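Local coordinates for protein CpuTA1 (Curtobacterium pusillum, PDB 5K3W) that binds pyridoxal-5'-phosphate and belongs to the class IV aminotransferase family, at residues 60-65 with 299-304; 70-75 with 269-274; 75-80 with 86-91. All coordinates share one frame; numbering follows the deposited sequence.

Interaction 1 of 3, residues 60-65 with 299-304; sequences AVIDGH and YLLART
His65 meets Thr304 through its CB rather than its imidazole: that carbon lies 3.8 Å from CG2 of Thr304, while the ring stacks on the ring of His308, the last modelled residue and probably the start of a C-terminal histidine tag. The other flat group, the Arg303 guanidinium, stays on the helix side of the contact. Its NH1 donates to Leu300 O (3.3 Å, 154° at the hydrogen), an acceptor lying somewhat out of the guanidinium plane; Gln67 NE2 gives the same carbonyl a second bond. The other half of the contact belongs to Ile62. Its CG2 sits anti to the backbone N (CG1 at chi1 -57°) and presses on the helix backbone, 3.3 Å from Leu301 O. CD1, on the other branch, reaches CD2 of Leu301 at 3.9 Å, the two side chains crossing at about a right angle. Contact across the segments is thus apolar side-chain packing plus a methyl group against a carbonyl. Ile62 and His65 are held at a fixed spacing because they are the ends of a type I' turn, with Asp63 and Gly64 both at positive phi. Paired backbone bonds close it, Ile62 N to His65 O at 3.0 Å and His65 N to Ile62 O at 2.9 Å. This tight two-residue hairpin joins strand 54-62 to the edge strand 65-66, and its flank rests on the C-terminal helix 290-307. Leu300 and Leu301 in turn pack on strand 274-278, and Leu300 also on helix 234-245.

Interaction 2 of 3, residues 70-75 with 269-274; sequences ELHLGR and VSSVRQ. With PLP (pyridoxal-5'-phosphate), chain C.
His72 and Ser271 converge because each turns its side chain anti to its own carbonyl carbon (chi1 -79° and -74°), which sends the imidazole out from the helix and the hydroxyl back to meet it. Ser271 OG arrives at the ring edge, in the plane of the imidazole, 3.0 Å from CE1. ND1, next to CE1 in the ring, is hydrogen-bonded to OE1 of Glu57, which fixes the rotation of the imidazole. Arg75, one turn further along the helix, is extended as far as CD and then bends at chi3 (65°), which swings its guanidinium edge-on to the phosphate of pyridoxal-5'-phosphate. NH1 and NH2 each donate to O3P at 2.9 Å, a forked grip with the phosphorus in the guanidinium plane, and NH1 adds a longer bond to the ester oxygen O4P (3.3 Å). From the other segment Ser271 holds a different oxygen twice: its backbone N lies 2.9 Å from O2P and its OG donates to the same atom at 2.7 Å. The phosphate is therefore clasped between helix and hairpin, and the arginine probably offsets part of its negative charge. Glu57 acts from the second shell, since OE1 also forms a salt bridge with Arg75 NH2 and so helps orient both residues of the helix. Ser271 starts the connection between strands 265-270 and 274-278, whose ends are tied by Ser270 N to Gln274 O (3.1 Å). Thr234 and Thr235, at the start of helix 234-245, add hydrogen bonds of their OG1 atoms with pyridoxal-5'-phosphate, probably at the phosphate; His72 and Ser271 both pack on Thr234, and His72 also touches Ile59 of strand 54-62.

Interaction 3 of 3, residues 75-80 with 86-91; sequences RLAHSA and PEPDAA. With PLP (pyridoxal-5'-phosphate), chain C.
Leu76 starts the contact from helix 69-82: with CG anti to the backbone N (chi1 -177°), its CD2 comes to 4.0 Å from CB of Pro88, the two side chains sliding past each other in opposite directions. At Ala77 the helix presents little more than its backbone, and the proline ring moves close. CG of Pro88 lies 3.6 Å from CA of Ala77 and 3.9 Å from its CB. Ser79 faces elsewhere, its OG bonded to the backbone N of Lys174. One turn on from Leu76, the methyl of Ala80 meets the ring on the other side of CG, CB to CD of Pro88 at 3.8 Å, and also approaches Pro86 O at 4.1 Å. Pro88 is thus seated by CB, CG and CD on Leu76, Ala77 and Ala80, which span one turn of the helix, and the small alanines allow the chain to pass this near. Beyond it Asp89 N-caps the next helix through a weak bond from Ala91 N to OD1 (3.4 Å). The loop after helix 69-82 doubles back along that helix before helix 90-108 begins. Glu87 and Asp89 pair by backbone bonds with Arg14 and Pro12, while Leu76 and Pro88 pack onto the antiparallel sheet, at Leu118 and Leu120 of strand 114-121.

Overall arrangement
Interactions 2 and 3 share Arg75 and follow one another along helix 69-82, one face of which serves pyridoxal-5'-phosphate while another carries Pro88; their centres are 14 Å apart, and Leu73 CD1 touches Ala90 O at 3.8 Å. Interaction 1 lies on the other side of interaction 2, with centres 11 Å apart. Gln274, where the turn after Ser271 passes into strand 274-278, bridges them: its OE1 is 3.3 Å from Leu300 CB. Ala60 CB also packs 3.4 Å from Ser271 O. Interactions 1 and 3, about 9 Å apart at their nearest atoms, do not meet. Interaction 2 grips the phosphate directly, whereas the Thr304 side chain remains about 12 Å from pyridoxal-5'-phosphate.

Interaction 1 of 3, residues 60-65 with 299-304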
loop_
_atom_site.group_PDB
_atom_site.type_symbol
_atom_site.label_atom_id
_atom_site.label_comp_id
_atom_site.label_asym_id
_atom_site.label_seq_id
_atom_site.Cartn_x
_atom_site.Cartn_y
_atom_site.Cartn_z
ATOM N N ALA A 60 -1.308 -15.953 -15.003
ATOM C CA ALA A 60 -1.485 -16.080 -16.444
ATOM C C ALA A 60 -2.410 -17.252 -16.770
ATOM O O ALA A 60 -2.344 -18.322 -16.150
ATOM C CB ALA A 60 -0.133 -16.268 -17.136
ATOM N N VAL A 61 -3.285 -17.048 -17.751
ATOM C CA VAL A 61 -4.196 -18.088 -18.219
ATOM C C VAL A 61 -3.909 -18.286 -19.703
ATOM O O VAL A 61 -4.309 -17.475 -20.552
ATOM C CB VAL A 61 -5.667 -17.743 -17.955
ATOM C CG1 VAL A 61 -6.549 -18.933 -18.298
ATOM C CG2 VAL A 61 -5.875 -17.359 -16.481
ATOM N N ILE A 62 -3.193 -19.360 -20.013
ATOM C CA ILE A 62 -2.717 -19.668 -21.356
ATOM C C ILE A 62 -3.530 -20.843 -21.873
ATOM O O ILE A 62 -3.573 -21.907 -21.239
ATOM C CB ILE A 62 -1.210 -19.976 -21.356
ATOM C CG1 ILE A 62 -0.428 -18.792 -20.774
ATOM C CG2 ILE A 62 -0.702 -20.243 -22.765
ATOM C CD1 ILE A 62 -0.577 -17.516 -21.595
ATOM N N ASP A 63 -4.204 -20.642 -23.002
ATOM C CA ASP A 63 -5.029 -21.676 -23.640
ATOM C C ASP A 63 -6.051 -22.264 -22.668
ATOM O O ASP A 63 -6.224 -23.481 -22.571
ATOM C CB ASP A 63 -4.150 -22.779 -24.240
ATOM C CG ASP A 63 -4.922 -23.698 -25.195
ATOM O OD1 ASP A 63 -5.992 -23.285 -25.703
ATOM O OD2 ASP A 63 -4.456 -24.832 -25.450
ATOM N N GLY A 64 -6.739 -21.388 -21.942
ATOM C CA GLY A 64 -7.698 -21.814 -20.948
ATOM C C GLY A 64 -7.132 -22.295 -19.618
ATOM O O GLY A 64 -7.908 -22.494 -18.677
ATOM N N HIS A 65 -5.821 -22.494 -19.486
ATOM C CA HIS A 65 -5.336 -23.037 -18.218
ATOM C C HIS A 65 -4.611 -21.983 -17.402
ATOM O O HIS A 65 -3.656 -21.377 -17.899
ATOM C CB HIS A 65 -4.394 -24.222 -18.451
ATOM C CG HIS A 65 -4.997 -25.314 -19.262
ATOM N ND1 HIS A 65 -6.026 -26.099 -18.795
ATOM C CD2 HIS A 65 -4.720 -25.751 -20.514
ATOM C CE1 HIS A 65 -6.356 -26.980 -19.723
ATOM N NE2 HIS A 65 -5.579 -26.791 -20.773
ATOM N N TYR A 299 9.041 -22.036 -23.567
ATOM C CA TYR A 299 8.869 -22.967 -22.456
ATOM C C TYR A 299 7.880 -22.422 -21.442
ATOM O O TYR A 299 6.965 -23.127 -21.008
ATOM C CB TYR A 299 10.203 -23.257 -21.774
ATOM C CG TYR A 299 10.051 -24.119 -20.532
ATOM C CD1 TYR A 299 10.090 -25.505 -20.614
ATOM C CD2 TYR A 299 9.867 -23.549 -19.278
ATOM C CE1 TYR A 299 9.948 -26.294 -19.489
ATOM C CE2 TYR A 299 9.719 -24.331 -18.149
ATOM C CZ TYR A 299 9.763 -25.704 -18.255
ATOM O OH TYR A 299 9.623 -26.497 -17.125
ATOM N N LEU A 300 8.066 -21.166 -21.029
ATOM C CA LEU A 300 7.197 -20.592 -20.008
ATOM C C LEU A 300 5.740 -20.573 -20.463
ATOM O O LEU A 300 4.830 -20.803 -19.657
ATOM C CB LEU A 300 7.668 -19.180 -19.649
ATOM C CG LEU A 300 9.010 -19.054 -18.930
ATOM C CD1 LEU A 300 9.443 -17.593 -18.893
ATOM C CD2 LEU A 300 8.904 -19.618 -17.527
ATOM N N LEU A 301 5.498 -20.295 -21.750
ATOM C CA LEU A 301 4.122 -20.230 -22.241
ATOM C C LEU A 301 3.476 -21.608 -22.346
ATOM O O LEU A 301 2.245 -21.712 -22.293
ATOM C CB LEU A 301 4.074 -19.537 -23.604
ATOM C CG LEU A 301 4.269 -18.021 -23.584
ATOM C CD1 LEU A 301 4.349 -17.464 -24.999
ATOM C CD2 LEU A 301 3.166 -17.328 -22.784
ATOM N N ALA A 302 4.274 -22.665 -22.488
ATOM C CA ALA A 302 3.763 -23.997 -22.780
ATOM C C ALA A 302 3.792 -24.951 -21.596
ATOM O O ALA A 302 3.319 -26.082 -21.736
ATOM C CB ALA A 302 4.565 -24.621 -23.922
ATOM N N ARG A 303 4.341 -24.540 -20.446
ATOM C CA ARG A 303 4.595 -25.490 -19.364
ATOM C C ARG A 303 3.309 -26.096 -18.805
ATOM O O ARG A 303 3.290 -27.273 -18.423
ATOM C CB ARG A 303 5.393 -24.815 -18.248
ATOM C CG ARG A 303 4.648 -23.736 -17.490
ATOM C CD ARG A 303 5.620 -22.672 -17.043
ATOM N NE ARG A 303 5.290 -22.118 -15.733
ATOM C CZ ARG A 303 5.048 -20.832 -15.506
ATOM N NH1 ARG A 303 5.103 -19.960 -16.497
ATOM N NH2 ARG A 303 4.775 -20.419 -14.278
ATOM N N THR A 304 2.230 -25.321 -18.744
ATOM C CA THR A 304 1.014 -25.811 -18.109
ATOM C C THR A 304 0.260 -26.808 -18.982
ATOM O O THR A 304 -0.490 -27.632 -18.448
ATOM C CB THR A 304 0.110 -24.628 -17.743
ATOM O OG1 THR A 304 0.887 -23.646 -17.046
ATOM C CG2 THR A 304 -1.028 -25.065 -16.841
#

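Interaction 2 of 3, residues 70-75 with 269-274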
loop_
_atom_site.group_PDB
_atom_site.type_symbol
_atom_site.label_atom_id
_atom_site.label_comp_id
_atom_site.label_asym_id
_atom_site.label_seq_id
_atom_site.Cartn_x
_atom_site.Cartn_y
_atom_site.Cartn_z
ATOM N N GLU A 70 -1.666 -23.840 -8.248
ATOM C CA GLU A 70 -1.534 -24.245 -6.848
ATOM C C GLU A 70 -0.446 -23.445 -6.139
ATOM O O GLU A 70 -0.622 -23.050 -4.985
ATOM C CB GLU A 70 -1.262 -25.753 -6.751
ATOM C CG GLU A 70 -1.230 -26.318 -5.331
ATOM C CD GLU A 70 -2.607 -26.365 -4.648
ATOM O OE1 GLU A 70 -3.646 -26.281 -5.329
ATOM O OE2 GLU A 70 -2.656 -26.489 -3.412
ATOM N N LEU A 71 0.687 -23.206 -6.806
ATOM C CA LEU A 71 1.704 -22.306 -6.269
ATOM C C LEU A 71 1.123 -20.928 -5.966
ATOM O O LEU A 71 1.338 -20.381 -4.878
ATOM C CB LEU A 71 2.854 -22.164 -7.255
ATOM C CG LEU A 71 4.051 -23.090 -7.211
ATOM C CD1 LEU A 71 5.131 -22.458 -8.078
ATOM C CD2 LEU A 71 4.527 -23.269 -5.766
ATOM N N HIS A 72 0.403 -20.336 -6.933
ATOM C CA HIS A 72 -0.197 -19.028 -6.690
ATOM C C HIS A 72 -1.116 -19.069 -5.471
ATOM O O HIS A 72 -1.072 -18.173 -4.618
ATOM C CB HIS A 72 -0.968 -18.539 -7.925
ATOM C CG HIS A 72 -0.102 -17.969 -9.013
ATOM N ND1 HIS A 72 0.491 -16.724 -8.928
ATOM C CD2 HIS A 72 0.252 -18.466 -10.222
ATOM C CE1 HIS A 72 1.187 -16.487 -10.027
ATOM N NE2 HIS A 72 1.053 -17.525 -10.831
ATOM N N LEU A 73 -1.959 -20.100 -5.367
ATOM C CA LEU A 73 -2.865 -20.180 -4.225
ATOM C C LEU A 73 -2.093 -20.333 -2.935
ATOM O O LEU A 73 -2.463 -19.751 -1.911
ATOM C CB LEU A 73 -3.834 -21.346 -4.380
ATOM C CG LEU A 73 -4.857 -21.248 -5.507
ATOM C CD1 LEU A 73 -5.769 -22.473 -5.451
ATOM C CD2 LEU A 73 -5.655 -19.940 -5.430
ATOM N N GLY A 74 -1.038 -21.152 -2.955
ATOM C CA GLY A 74 -0.204 -21.293 -1.777
ATOM C C GLY A 74 0.377 -19.967 -1.341
ATOM O O GLY A 74 0.401 -19.653 -0.145
ATOM N N ARG A 75 0.829 -19.155 -2.311
ATOM C CA ARG A 75 1.442 -17.876 -1.990
ATOM C C ARG A 75 0.402 -16.850 -1.573
ATOM O O ARG A 75 0.691 -15.990 -0.737
ATOM C CB ARG A 75 2.271 -17.362 -3.171
ATOM C CG ARG A 75 3.150 -16.171 -2.818
ATOM C CD ARG A 75 4.012 -15.718 -3.992
ATOM N NE ARG A 75 3.223 -15.211 -5.110
ATOM C CZ ARG A 75 3.712 -14.944 -6.321
ATOM N NH1 ARG A 75 4.999 -15.135 -6.586
ATOM N NH2 ARG A 75 2.913 -14.478 -7.272
ATOM N N VAL A 269 11.455 -11.680 -14.503
ATOM C CA VAL A 269 10.424 -12.676 -14.795
ATOM C C VAL A 269 9.225 -12.461 -13.877
ATOM O O VAL A 269 9.375 -12.082 -12.711
ATOM C CB VAL A 269 10.979 -14.114 -14.662
ATOM C CG1 VAL A 269 12.179 -14.297 -15.571
ATOM C CG2 VAL A 269 11.343 -14.432 -13.199
ATOM N N SER A 270 8.033 -12.694 -14.411
ATOM C CA SER A 270 6.785 -12.543 -13.670
ATOM C C SER A 270 5.692 -13.232 -14.478
ATOM O O SER A 270 5.890 -13.575 -15.648
ATOM C CB SER A 270 6.455 -11.067 -13.411
ATOM O OG SER A 270 6.213 -10.369 -14.615
ATOM N N SER A 271 4.525 -13.418 -13.846
ATOM C CA SER A 271 3.539 -14.368 -14.368
ATOM C C SER A 271 3.010 -13.969 -15.740
ATOM O O SER A 271 2.906 -14.817 -16.633
ATOM C CB SER A 271 2.371 -14.530 -13.401
ATOM O OG SER A 271 2.748 -15.304 -12.286
ATOM N N VAL A 272 2.648 -12.701 -15.929
ATOM C CA VAL A 272 1.981 -12.299 -17.168
ATOM C C VAL A 272 2.981 -11.931 -18.254
ATOM O O VAL A 272 2.856 -12.368 -19.401
ATOM C CB VAL A 272 1.000 -11.142 -16.902
ATOM C CG1 VAL A 272 0.453 -10.616 -18.218
ATOM C CG2 VAL A 272 -0.134 -11.626 -16.041
ATOM N N ARG A 273 3.979 -11.106 -17.929
ATOM C CA ARG A 273 4.980 -10.746 -18.926
ATOM C C ARG A 273 5.888 -11.927 -19.265
ATOM O O ARG A 273 6.445 -11.981 -20.369
ATOM C CB ARG A 273 5.797 -9.553 -18.424
ATOM C CG ARG A 273 6.802 -9.019 -19.423
ATOM C CD ARG A 273 7.401 -7.699 -18.955
ATOM N NE ARG A 273 8.121 -7.856 -17.698
ATOM C CZ ARG A 273 8.700 -6.857 -17.041
ATOM N NH1 ARG A 273 8.644 -5.633 -17.535
ATOM N NH2 ARG A 273 9.326 -7.084 -15.892
ATOM N N GLN A 274 6.022 -12.883 -18.349
ATOM C CA GLN A 274 6.935 -14.004 -18.515
ATOM C C GLN A 274 8.375 -13.500 -18.409
ATOM O O GLN A 274 8.707 -12.801 -17.446
ATOM C CB GLN A 274 6.651 -14.729 -19.830
ATOM C CG GLN A 274 5.177 -15.144 -20.004
ATOM C CD GLN A 274 4.726 -16.356 -19.137
ATOM O OE1 GLN A 274 5.510 -16.970 -18.404
ATOM N NE2 GLN A 274 3.446 -16.690 -19.236
HETATM N N1 PLP C . 8.021 -9.521 -7.076
HETATM C C2 PLP C . 6.863 -8.845 -6.826
HETATM C C2A PLP C . 6.850 -7.662 -5.877
HETATM C C3 PLP C . 5.693 -9.259 -7.434
HETATM O O3 PLP C . 4.520 -8.547 -7.142
HETATM C C4 PLP C . 5.702 -10.343 -8.278
HETATM C C4A PLP C . 4.471 -10.829 -8.995
HETATM C C5 PLP C . 6.858 -11.016 -8.534
HETATM C C6 PLP C . 8.025 -10.597 -7.916
HETATM C C5A PLP C . 6.854 -12.201 -9.493
HETATM O O4P PLP C . 5.967 -13.229 -9.090
HETATM P P PLP C . 5.271 -14.171 -10.171
HETATM O O1P PLP C . 6.301 -14.755 -11.112
HETATM O O2P PLP C . 4.229 -13.418 -10.962
HETATM O O3P PLP C . 4.601 -15.324 -9.468
#

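Interaction 3 of 3, residues 75-80 with 86-91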
loop_
_atom_site.group_PDB
_atom_site.type_symbol
_atom_site.label_atom_id
_atom_site.label_comp_id
_atom_site.label_asym_id
_atom_site.label_seq_id
_atom_site.Cartn_x
_atom_site.Cartn_y
_atom_site.Cartn_z
ATOM N N ARG A 75 0.829 -19.155 -2.311
ATOM C CA ARG A 75 1.442 -17.876 -1.990
ATOM C C ARG A 75 0.402 -16.850 -1.573
ATOM O O ARG A 75 0.691 -15.990 -0.737
ATOM C CB ARG A 75 2.271 -17.362 -3.171
ATOM C CG ARG A 75 3.150 -16.171 -2.818
ATOM C CD ARG A 75 4.012 -15.718 -3.992
ATOM N NE ARG A 75 3.223 -15.211 -5.110
ATOM C CZ ARG A 75 3.712 -14.944 -6.321
ATOM N NH1 ARG A 75 4.999 -15.135 -6.586
ATOM N NH2 ARG A 75 2.913 -14.478 -7.272
ATOM N N LEU A 76 -0.814 -16.934 -2.111
ATOM C CA LEU A 76 -1.891 -16.104 -1.585
ATOM C C LEU A 76 -2.034 -16.312 -0.083
ATOM O O LEU A 76 -2.132 -15.346 0.689
ATOM C CB LEU A 76 -3.199 -16.433 -2.297
ATOM C CG LEU A 76 -4.427 -15.614 -1.917
ATOM C CD1 LEU A 76 -4.372 -14.181 -2.525
ATOM C CD2 LEU A 76 -5.665 -16.375 -2.359
ATOM N N ALA A 77 -2.019 -17.584 0.342
ATOM C CA ALA A 77 -2.158 -17.926 1.755
ATOM C C ALA A 77 -0.986 -17.399 2.558
ATOM O O ALA A 77 -1.164 -16.878 3.667
ATOM C CB ALA A 77 -2.266 -19.450 1.926
ATOM N N HIS A 78 0.224 -17.544 2.014
ATOM C CA HIS A 78 1.418 -17.063 2.697
ATOM C C HIS A 78 1.395 -15.542 2.872
ATOM O O HIS A 78 1.736 -15.031 3.942
ATOM C CB HIS A 78 2.652 -17.502 1.916
ATOM C CG HIS A 78 3.931 -17.011 2.506
ATOM N ND1 HIS A 78 4.412 -17.466 3.715
ATOM C CD2 HIS A 78 4.819 -16.088 2.070
ATOM C CE1 HIS A 78 5.547 -16.852 3.993
ATOM N NE2 HIS A 78 5.818 -16.009 3.010
ATOM N N SER A 79 1.011 -14.801 1.821
ATOM C CA SER A 79 0.857 -13.354 1.944
ATOM C C SER A 79 -0.221 -13.022 2.957
ATOM O O SER A 79 -0.028 -12.160 3.822
ATOM C CB SER A 79 0.526 -12.725 0.593
ATOM O OG SER A 79 1.520 -13.027 -0.374
ATOM N N ALA A 80 -1.357 -13.722 2.879
ATOM C CA ALA A 80 -2.424 -13.540 3.856
ATOM C C ALA A 80 -1.892 -13.682 5.278
ATOM O O ALA A 80 -2.190 -12.855 6.151
ATOM C CB ALA A 80 -3.543 -14.546 3.597
ATOM N N PRO A 86 -7.132 -14.087 7.867
ATOM C CA PRO A 86 -7.514 -15.497 7.988
ATOM C C PRO A 86 -7.086 -16.276 6.756
ATOM O O PRO A 86 -6.846 -15.728 5.678
ATOM C CB PRO A 86 -9.041 -15.454 8.115
ATOM C CG PRO A 86 -9.376 -14.003 8.398
ATOM C CD PRO A 86 -8.300 -13.201 7.752
ATOM N N GLU A 87 -7.011 -17.575 6.930
ATOM C CA GLU A 87 -6.598 -18.487 5.877
ATOM C C GLU A 87 -7.561 -18.441 4.690
ATOM O O GLU A 87 -8.747 -18.764 4.857
ATOM C CB GLU A 87 -6.553 -19.884 6.478
ATOM C CG GLU A 87 -5.841 -20.946 5.692
ATOM C CD GLU A 87 -5.491 -22.142 6.575
ATOM O OE1 GLU A 87 -4.674 -22.984 6.144
ATOM O OE2 GLU A 87 -6.026 -22.235 7.703
ATOM N N PRO A 88 -7.110 -18.069 3.487
ATOM C CA PRO A 88 -8.000 -18.164 2.322
ATOM C C PRO A 88 -8.421 -19.608 2.079
ATOM O O PRO A 88 -7.615 -20.536 2.161
ATOM C CB PRO A 88 -7.151 -17.607 1.166
ATOM C CG PRO A 88 -5.753 -17.674 1.631
ATOM C CD PRO A 88 -5.770 -17.577 3.124
ATOM N N ASP A 89 -9.708 -19.792 1.808
ATOM C CA ASP A 89 -10.267 -21.112 1.505
ATOM C C ASP A 89 -9.797 -21.531 0.117
ATOM O O ASP A 89 -10.394 -21.151 -0.895
ATOM C CB ASP A 89 -11.790 -21.059 1.584
ATOM C CG ASP A 89 -12.434 -22.438 1.626
ATOM O OD1 ASP A 89 -11.895 -23.396 1.023
ATOM O OD2 ASP A 89 -13.500 -22.551 2.268
ATOM N N ALA A 90 -8.713 -22.315 0.062
ATOM C CA ALA A 90 -8.066 -22.596 -1.217
ATOM C C ALA A 90 -9.032 -23.217 -2.218
ATOM O O ALA A 90 -8.930 -22.961 -3.421
ATOM C CB ALA A 90 -6.849 -23.505 -1.005
ATOM N N ALA A 91 -9.985 -24.020 -1.736
ATOM C CA ALA A 91 -10.908 -24.716 -2.626
ATOM C C ALA A 91 -11.952 -23.776 -3.211
ATOM O O ALA A 91 -12.471 -24.036 -4.301
ATOM C CB ALA A 91 -11.593 -25.862 -1.882
HETATM N N1 PLP C . 8.021 -9.521 -7.076
HETATM C C2 PLP C . 6.863 -8.845 -6.826
HETATM C C2A PLP C . 6.850 -7.662 -5.877
HETATM C C3 PLP C . 5.693 -9.259 -7.434
HETATM O O3 PLP C . 4.520 -8.547 -7.142
HETATM C C4 PLP C . 5.702 -10.343 -8.278
HETATM C C4A PLP C . 4.471 -10.829 -8.995
HETATM C C5 PLP C . 6.858 -11.016 -8.534
HETATM C C6 PLP C . 8.025 -10.597 -7.916
HETATM C C5A PLP C . 6.854 -12.201 -9.493
HETATM O O4P PLP C . 5.967 -13.229 -9.090
HETATM P P PLP C . 5.271 -14.171 -10.171
HETATM O O1P PLP C . 6.301 -14.755 -11.112
HETATM O O2P PLP C . 4.229 -13.418 -10.962
HETATM O O3P PLP C . 4.601 -15.324 -9.468
#